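Local coordinates for protein ochratoxinase (Aspergillus niger, PDB 4C65) that hydrolyses the amide bond of the mycotoxin ochratoxin A, releasing L-phenylalanine and ochratoxin alpha, as a zinc-dependent carboxypeptidase that forms a homooctamer, at residues F349-G354 against E400-F405; I34-G39 against K46-S51. One frame throughout, in Å; residues are numbered along the deposited sequence.

Interaction 1 of 2, residues F349-G354 against E400-F405; sequences FAVERG and EDIKVF
Val351 and Ile402 make a small apolar contact, with the pair Glu352 and Lys403 at its exposed margin, where helix 344-354 meets the loop between strands 391-394 and 411-416. The two backbones stay well apart, 7.8 Å between Val351 CA and Ile402 CA, so side chains alone span the gap. A single methyl does the touching from the helix: Val351 CG2 lies over the branch point of the isoleucine, 4.1 Å from Ile402 CG1 and about equally far from its CG2 and CB, while the two side chains run antiparallel alongside one another. With CG1 of Ile402 anti to its own nitrogen (chi1 -157°), both branches are presented to that methyl. Branched, unpolar side chains suit this place, since Ile402 is buried and also rests on Leu347 and Pro358, and Val351 leans on Ala361 of the next helix.

Farther out, Glu352 and Lys403, both extended beyond CG, lie roughly perpendicular. Glu352 OE2 approaches the methylene CE of Lys403 at 3.5 Å, yet lies 4.2 Å from NZ, too far for a salt bridge. The loop is shaped locally by an Asx turn: Asp401 OD1 accepts from Lys403 N at 3.2 Å, met from well above the carboxylate plane. On the helix, Phe349 O accepts from both Arg353 N and Gly354 N as the helix widens into a pi-type turn. With no hydrogen bond across the contact, apolar packing carries it, and Phe405 adds to it by resting on Ala344 and Leu347 of the same helix; the exposed charges probably add only a mild, solvent-weakened attraction.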
# COMPACT_ATOMS: atom_id res chain seq x y z
N PHE A 349 -19.70 10.44 -46.07
CA PHE A 349 -20.01 9.03 -46.01
C PHE A 349 -21.47 8.78 -45.73
O PHE A 349 -22.01 7.80 -46.23
CB PHE A 349 -19.12 8.31 -44.99
CG PHE A 349 -17.64 8.40 -45.29
CD1 PHE A 349 -17.17 8.19 -46.58
CD2 PHE A 349 -16.72 8.65 -44.28
CE1 PHE A 349 -15.82 8.26 -46.85
CE2 PHE A 349 -15.37 8.73 -44.55
CZ PHE A 349 -14.92 8.53 -45.83
N ALA A 350 -22.11 9.64 -44.96
CA ALA A 350 -23.55 9.54 -44.75
C ALA A 350 -24.31 9.56 -46.08
O ALA A 350 -25.27 8.79 -46.29
CB ALA A 350 -24.03 10.66 -43.87
N VAL A 351 -23.86 10.41 -47.01
CA VAL A 351 -24.47 10.50 -48.32
C VAL A 351 -24.00 9.35 -49.22
O VAL A 351 -24.80 8.57 -49.71
CB VAL A 351 -24.16 11.86 -49.00
CG1 VAL A 351 -24.67 11.91 -50.43
CG2 VAL A 351 -24.76 13.00 -48.18
N GLU A 352 -22.69 9.25 -49.40
CA GLU A 352 -22.12 8.37 -50.43
C GLU A 352 -22.03 6.89 -50.06
O GLU A 352 -21.94 6.05 -50.94
CB GLU A 352 -20.74 8.87 -50.84
CG GLU A 352 -20.79 10.25 -51.49
CD GLU A 352 -19.44 10.79 -51.91
OE1 GLU A 352 -18.43 10.05 -51.84
OE2 GLU A 352 -19.38 11.97 -52.34
N ARG A 353 -22.05 6.57 -48.78
CA ARG A 353 -22.08 5.19 -48.31
C ARG A 353 -23.45 4.83 -47.73
O ARG A 353 -23.99 3.77 -48.01
CB ARG A 353 -21.03 4.96 -47.24
CG ARG A 353 -19.60 5.04 -47.71
CD ARG A 353 -19.19 3.77 -48.44
NE ARG A 353 -18.19 4.07 -49.47
CZ ARG A 353 -17.16 3.31 -49.87
NH1 ARG A 353 -16.92 2.09 -49.34
NH2 ARG A 353 -16.35 3.76 -50.84
N GLY A 354 -23.98 5.69 -46.88
CA GLY A 354 -25.24 5.42 -46.21
C GLY A 354 -26.43 5.53 -47.13
O GLY A 354 -27.40 4.80 -47.00
N GLU A 400 -25.88 21.03 -52.57
CA GLU A 400 -25.39 20.77 -53.94
C GLU A 400 -24.14 19.94 -53.88
O GLU A 400 -23.83 19.27 -54.84
CB GLU A 400 -24.90 22.04 -54.70
CG GLU A 400 -25.43 22.28 -56.10
CD GLU A 400 -26.52 23.30 -56.02
OE1 GLU A 400 -26.18 24.46 -55.68
OE2 GLU A 400 -27.69 22.96 -56.24
N ASP A 401 -23.38 20.04 -52.79
CA ASP A 401 -22.14 19.28 -52.62
C ASP A 401 -21.79 19.16 -51.15
O ASP A 401 -21.32 20.12 -50.52
CB ASP A 401 -20.99 19.95 -53.39
CG ASP A 401 -19.68 19.16 -53.34
OD1 ASP A 401 -19.67 17.97 -52.94
OD2 ASP A 401 -18.65 19.74 -53.73
N ILE A 402 -21.99 17.96 -50.60
CA ILE A 402 -21.74 17.72 -49.18
C ILE A 402 -20.26 17.86 -48.78
O ILE A 402 -19.95 18.08 -47.62
CB ILE A 402 -22.31 16.35 -48.76
CG1 ILE A 402 -22.58 16.31 -47.25
CG2 ILE A 402 -21.41 15.20 -49.20
CD1 ILE A 402 -23.84 17.05 -46.84
N LYS A 403 -19.36 17.78 -49.75
CA LYS A 403 -17.93 17.94 -49.50
C LYS A 403 -17.52 19.39 -49.20
O LYS A 403 -16.36 19.66 -48.89
CB LYS A 403 -17.12 17.46 -50.70
CG LYS A 403 -17.28 16.00 -51.01
CD LYS A 403 -16.36 15.60 -52.15
CE LYS A 403 -16.72 14.22 -52.64
NZ LYS A 403 -16.00 13.91 -53.89
N VAL A 404 -18.45 20.33 -49.35
CA VAL A 404 -18.15 21.73 -49.07
C VAL A 404 -17.62 21.91 -47.64
O VAL A 404 -16.69 22.69 -47.41
CB VAL A 404 -19.40 22.60 -49.32
CG1 VAL A 404 -19.24 23.97 -48.69
CG2 VAL A 404 -19.63 22.76 -50.83
N PHE A 405 -18.17 21.14 -46.71
CA PHE A 405 -17.74 21.18 -45.31
C PHE A 405 -16.26 20.81 -45.10
O PHE A 405 -15.69 21.10 -44.07
CB PHE A 405 -18.59 20.24 -44.48
CG PHE A 405 -20.02 20.64 -44.39
CD1 PHE A 405 -20.39 21.75 -43.66
CD2 PHE A 405 -21.00 19.89 -45.00
CE1 PHE A 405 -21.72 22.12 -43.56
CE2 PHE A 405 -22.33 20.25 -44.90
CZ PHE A 405 -22.69 21.37 -44.19

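Interaction 2 of 2, residues I34-G39 against K46-S51; sequences IIAFVG and KKYLRS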
# COMPACT_ATOMS: atom_id res chain seq x y z
N ILE A 34 -29.61 33.12 -27.42
CA ILE A 34 -30.70 32.36 -28.02
C ILE A 34 -31.18 32.91 -29.35
O ILE A 34 -30.88 34.02 -29.71
CB ILE A 34 -31.79 32.33 -26.93
CG1 ILE A 34 -31.33 31.20 -26.01
CG2 ILE A 34 -33.21 32.12 -27.44
CD1 ILE A 34 -30.97 31.66 -24.62
N ILE A 35 -31.83 32.07 -30.14
CA ILE A 35 -32.36 32.47 -31.40
C ILE A 35 -33.72 33.09 -31.15
O ILE A 35 -34.61 32.43 -30.66
CB ILE A 35 -32.50 31.27 -32.35
CG1 ILE A 35 -31.10 30.73 -32.71
CG2 ILE A 35 -33.26 31.69 -33.61
CD1 ILE A 35 -31.10 29.31 -33.21
N ALA A 36 -33.87 34.35 -31.53
CA ALA A 36 -35.08 35.08 -31.27
C ALA A 36 -36.10 34.97 -32.39
O ALA A 36 -37.29 35.07 -32.14
CB ALA A 36 -34.75 36.55 -31.00
N PHE A 37 -35.64 34.78 -33.61
CA PHE A 37 -36.53 34.70 -34.76
C PHE A 37 -35.89 33.94 -35.92
O PHE A 37 -34.70 34.11 -36.20
CB PHE A 37 -36.92 36.10 -35.24
CG PHE A 37 -37.64 36.12 -36.58
CD1 PHE A 37 -39.00 35.88 -36.65
CD2 PHE A 37 -36.94 36.36 -37.77
CE1 PHE A 37 -39.67 35.90 -37.86
CE2 PHE A 37 -37.60 36.38 -38.99
CZ PHE A 37 -38.97 36.17 -39.03
N VAL A 38 -36.70 33.14 -36.61
CA VAL A 38 -36.32 32.56 -37.87
C VAL A 38 -37.50 32.62 -38.82
O VAL A 38 -38.62 32.34 -38.45
CB VAL A 38 -35.90 31.09 -37.72
CG1 VAL A 38 -35.50 30.51 -39.07
CG2 VAL A 38 -34.75 30.96 -36.74
N GLY A 39 -37.22 32.99 -40.05
CA GLY A 39 -38.26 33.06 -41.05
C GLY A 39 -37.79 33.90 -42.21
O GLY A 39 -36.61 34.16 -42.37
N LYS A 46 -40.21 44.12 -36.24
CA LYS A 46 -39.60 45.43 -36.35
C LYS A 46 -38.77 45.81 -35.13
O LYS A 46 -37.84 46.62 -35.24
CB LYS A 46 -40.68 46.52 -36.58
CG LYS A 46 -41.51 46.47 -37.85
CD LYS A 46 -40.76 45.83 -38.98
CE LYS A 46 -41.70 45.67 -40.17
NZ LYS A 46 -41.15 46.20 -41.44
N LYS A 47 -39.09 45.25 -33.96
CA LYS A 47 -38.34 45.58 -32.74
C LYS A 47 -36.87 45.21 -32.86
O LYS A 47 -36.02 45.92 -32.35
CB LYS A 47 -38.96 44.96 -31.50
CG LYS A 47 -39.05 43.46 -31.49
CD LYS A 47 -39.57 42.96 -30.15
CE LYS A 47 -39.98 41.49 -30.25
NZ LYS A 47 -40.03 40.77 -28.96
N TYR A 48 -36.59 44.13 -33.58
CA TYR A 48 -35.20 43.70 -33.83
C TYR A 48 -34.50 44.56 -34.89
O TYR A 48 -33.31 44.84 -34.76
CB TYR A 48 -35.12 42.23 -34.23
CG TYR A 48 -35.71 41.29 -33.21
CD1 TYR A 48 -35.30 41.31 -31.88
CD2 TYR A 48 -36.70 40.38 -33.58
CE1 TYR A 48 -35.85 40.46 -30.94
CE2 TYR A 48 -37.24 39.51 -32.64
CZ TYR A 48 -36.82 39.56 -31.33
OH TYR A 48 -37.36 38.70 -30.41
N LEU A 49 -35.25 45.01 -35.90
CA LEU A 49 -34.72 45.95 -36.89
C LEU A 49 -34.24 47.25 -36.23
O LEU A 49 -33.25 47.84 -36.67
CB LEU A 49 -35.77 46.25 -37.96
CG LEU A 49 -36.16 45.12 -38.91
CD1 LEU A 49 -37.35 45.51 -39.77
CD2 LEU A 49 -34.99 44.72 -39.80
N ARG A 50 -34.95 47.67 -35.18
CA ARG A 50 -34.61 48.85 -34.37
C ARG A 50 -33.41 48.64 -33.46
O ARG A 50 -32.52 49.49 -33.38
CB ARG A 50 -35.81 49.23 -33.48
CG ARG A 50 -36.75 50.17 -34.14
CD ARG A 50 -38.05 50.02 -33.40
NE ARG A 50 -39.20 50.10 -34.28
CZ ARG A 50 -40.32 49.37 -34.16
NH1 ARG A 50 -40.48 48.48 -33.19
NH2 ARG A 50 -41.30 49.57 -35.03
N SER A 51 -33.39 47.50 -32.77
CA SER A 51 -32.46 47.28 -31.68
C SER A 51 -31.14 46.60 -32.08
O SER A 51 -30.24 46.49 -31.26
CB SER A 51 -33.14 46.48 -30.57
OG SER A 51 -33.40 45.14 -30.99
O HOH W 1 -38.65 36.20 -30.07
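Tyr48 reaches from the short helix 46-51 to strand 34-38 and sets its phenol end against the methyl of Ala36. This is the close part of the contact: Ala36 CB lies 3.4 Å from Tyr48 OH and 3.7 Å from CZ, approaching the ring obliquely. A residue as small as alanine lets the hydroxyl come near the strand, and a long, rigid side chain such as tyrosine spans the 9.0 Å from Tyr48 CA to Ala36 CA. Its CG stands anti to the carbonyl carbon (chi1 -58°), which directs the ring toward the strand.

Packing is looser beside it, where Phe37 CB is 4.3 Å from Tyr48 CE2 and the phenyl ring leads away to the connecting loop, resting on Ile44 and Pro45. The polar tip has no direct bond to the strand; a water bridges instead, donating to Ala36 O at 2.7 Å and lying 2.8 Å from Tyr48 OH. Over one ring face lies Lys47 CG, so an aliphatic part of a surface lysine covers the aromatic plane. At the end of the helix, Ser51 N and Ser51 OG meet Lys47 O from opposite faces of its carbonyl plane.

Ala36 and Phe37 both face Val29 of strand 26-31, forming a classic beta bulge. The whole is a surface strand-loop-helix connection packed on a bulged antiparallel pair, consistent with the smaller beta-sandwich domain of the amidohydrolase fold.

Overall arrangement
Neither contact has a direct hydrogen bond between its segments, but they differ in depth and reach. Interaction 1 is partly buried and ties two pieces 46 residues apart in sequence, a helix and an inter-strand loop; interaction 2 lies wholly at the surface, 31 Å from the chain's centre, and joins near neighbours in sequence. They share no element: their centres are 33 Å apart, their nearest atoms about 16 Å, and interaction 2 is complete in the sequence before interaction 1 begins. Interaction 1 pairs aliphatic packing with opposite charges that come near without forming a salt bridge, whereas interaction 2 pairs an aromatic group with a methyl and a water bridge. Both lie away from the zinc site.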